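PDB 3ZXY: subtilisin-like protein from Prochloron didemni, which probably cleaves peptide bonds as a serine endopeptidase of the subtilisin (S8) family, this chain being the protease domain of PatA. Local coordinates for residues I188-E193 against A211-I216. The protein carries 1 engineered substitution. Numbering follows the deposited sequence.
Engineered in segment 211-216: Ala211 (natural residue Ser).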
loop_
_atom_site.group_PDB
_atom_site.type_symbol
_atom_site.label_atom_id
_atom_site.label_comp_id
_atom_site.label_asym_id
_atom_site.label_seq_id
_atom_site.Cartn_x
_atom_site.Cartn_y
_atom_site.Cartn_z
ATOM N N ILE A 188 -10.659 -4.286 -0.119
ATOM C CA ILE A 188 -11.425 -3.130 -0.533
ATOM C C ILE A 188 -10.970 -2.686 -1.915
ATOM O O ILE A 188 -9.831 -2.925 -2.298
ATOM C CB ILE A 188 -11.356 -1.959 0.486
ATOM C CG1 ILE A 188 -9.943 -1.464 0.689
ATOM C CG2 ILE A 188 -12.065 -2.365 1.777
ATOM C CD1 ILE A 188 -9.970 -0.175 1.515
ATOM N N LEU A 189 -11.869 -2.045 -2.632
ATOM C CA LEU A 189 -11.538 -1.483 -3.944
ATOM C C LEU A 189 -11.071 -0.049 -3.802
ATOM O O LEU A 189 -11.698 0.766 -3.106
ATOM C CB LEU A 189 -12.750 -1.514 -4.885
ATOM C CG LEU A 189 -13.330 -2.875 -5.269
ATOM C CD1 LEU A 189 -14.578 -2.688 -6.124
ATOM C CD2 LEU A 189 -12.288 -3.720 -6.016
ATOM N N ALA A 190 -10.005 0.295 -4.512
ATOM C CA ALA A 190 -9.544 1.675 -4.553
ATOM C C ALA A 190 -9.262 2.036 -6.007
ATOM O O ALA A 190 -9.174 1.162 -6.871
ATOM C CB ALA A 190 -8.312 1.875 -3.667
ATOM N N PRO A 191 -9.146 3.336 -6.314
ATOM C CA PRO A 191 -8.934 3.716 -7.701
ATOM C C PRO A 191 -7.682 3.065 -8.256
ATOM O O PRO A 191 -6.629 3.127 -7.617
ATOM C CB PRO A 191 -8.775 5.241 -7.623
ATOM C CG PRO A 191 -9.544 5.613 -6.425
ATOM C CD PRO A 191 -9.327 4.506 -5.437
ATOM N N GLY A 192 -7.809 2.420 -9.404
ATOM C CA GLY A 192 -6.679 1.702 -9.998
ATOM C C GLY A 192 -6.499 1.898 -11.489
ATOM O O GLY A 192 -5.757 1.150 -12.107
ATOM N N GLU A 193 -7.170 2.890 -12.074
ATOM C CA GLU A 193 -7.073 3.164 -13.490
ATOM C C GLU A 193 -6.390 4.512 -13.725
ATOM O O GLU A 193 -6.837 5.528 -13.204
ATOM C CB GLU A 193 -8.477 3.171 -14.102
ATOM C CG GLU A 193 -8.522 3.010 -15.598
ATOM C CD GLU A 193 -9.808 2.330 -16.038
ATOM O OE1 GLU A 193 -10.861 2.979 -15.943
ATOM O OE2 GLU A 193 -9.756 1.150 -16.474
ATOM N N ALA A 211 -1.506 -2.746 -8.136
ATOM C CA ALA A 211 -0.285 -2.188 -7.545
ATOM C C ALA A 211 -0.364 -0.699 -7.272
ATOM O O ALA A 211 0.378 -0.189 -6.436
ATOM C CB ALA A 211 0.913 -2.456 -8.440
ATOM N N PHE A 212 -1.218 0.008 -7.999
ATOM C CA PHE A 212 -1.320 1.463 -7.891
ATOM C C PHE A 212 -2.500 1.889 -7.030
ATOM O O PHE A 212 -2.470 2.949 -6.389
ATOM C CB PHE A 212 -1.278 2.078 -9.291
ATOM C CG PHE A 212 -0.149 1.527 -10.084
ATOM C CD1 PHE A 212 1.153 1.783 -9.695
ATOM C CD2 PHE A 212 -0.374 0.623 -11.093
ATOM C CE1 PHE A 212 2.218 1.216 -10.365
ATOM C CE2 PHE A 212 0.680 0.042 -11.764
ATOM C CZ PHE A 212 1.981 0.352 -11.411
ATOM N N ALA A 213 -3.502 1.031 -6.944
ATOM C CA ALA A 213 -4.604 1.201 -5.974
ATOM C C ALA A 213 -4.109 1.012 -4.543
ATOM O O ALA A 213 -4.540 1.705 -3.622
ATOM C CB ALA A 213 -5.719 0.192 -6.282
ATOM N N THR A 214 -3.193 0.057 -4.357
ATOM C CA THR A 214 -2.662 -0.288 -3.038
ATOM C C THR A 214 -2.103 0.936 -2.277
ATOM O O THR A 214 -2.497 1.160 -1.138
ATOM C CB THR A 214 -1.661 -1.458 -3.159
ATOM O OG1 THR A 214 -2.362 -2.607 -3.641
ATOM C CG2 THR A 214 -1.017 -1.808 -1.827
ATOM N N PRO A 215 -1.204 1.737 -2.891
ATOM C CA PRO A 215 -0.665 2.904 -2.180
ATOM C C PRO A 215 -1.677 3.988 -1.882
ATOM O O PRO A 215 -1.459 4.785 -0.956
ATOM C CB PRO A 215 0.468 3.395 -3.091
ATOM C CG PRO A 215 0.147 2.827 -4.422
ATOM C CD PRO A 215 -0.484 1.503 -4.156
ATOM N N ILE A 216 -2.771 4.047 -2.633
ATOM C CA ILE A 216 -3.833 4.985 -2.301
ATOM C C ILE A 216 -4.400 4.603 -0.943
ATOM O O ILE A 216 -4.596 5.450 -0.059
ATOM C CB ILE A 216 -4.922 5.032 -3.379
ATOM C CG1 ILE A 216 -4.332 5.616 -4.676
ATOM C CG2 ILE A 216 -6.093 5.903 -2.900
ATOM C CD1 ILE A 216 -5.261 5.619 -5.849
#
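Ile216 sets its CG1 branch anti to its own carbonyl carbon (chi1 -66°) and then extends it, with CD1 anti to CA, which carries the methyl to Pro191. CD1 of Ile216 lies 4.0 Å from CB of Pro191, an apolar contact. Ile216 CD1 also comes within 3.3 Å of Pro191 O. The same carbonyl oxygen is pressed against the helix one turn earlier, where CA of Ala213 comes within 3.2 Å of Pro191 O. With an angle of 130° at the hydrogen, this is a bent CA-H...O contact. No hydrogen bond joins the two segments, and Pro191 O, buried here, has no conventional donor anywhere in the model. Ala213 CB is the other point of close fit: it meets CB of Ala190 at 4.0 Å and sits 3.6 Å from Ala190 O. Just beyond the strand end, CA of Gly192 passes 4.1 Å from Ala213 CB. In the subtilisin-like fold this is where strand 187-191 of the seven-stranded parallel sheet packs across the start of the long helix 210-230; the short segments run nearly perpendicular, at 98°, with 7.0 Å between their axes. Val164 of the neighbouring strand 162-167 touches both Ala190 and Ala213, while Ile58 of helix 47-60 packs on Ile216. Ala211, in the first turn of the helix, is an engineered replacement of the natural serine at a predicted charge-relay position. Phe212 contributes little to the strand contact because its ring leads away, towards the predicted charge-relay residue His51 and edge-to-face with His54. The helix is kinked at Pro215, whose nitrogen makes no bond to the preceding turn, and Ile216 N reaches Ala213 O through a weak hydrogen bond.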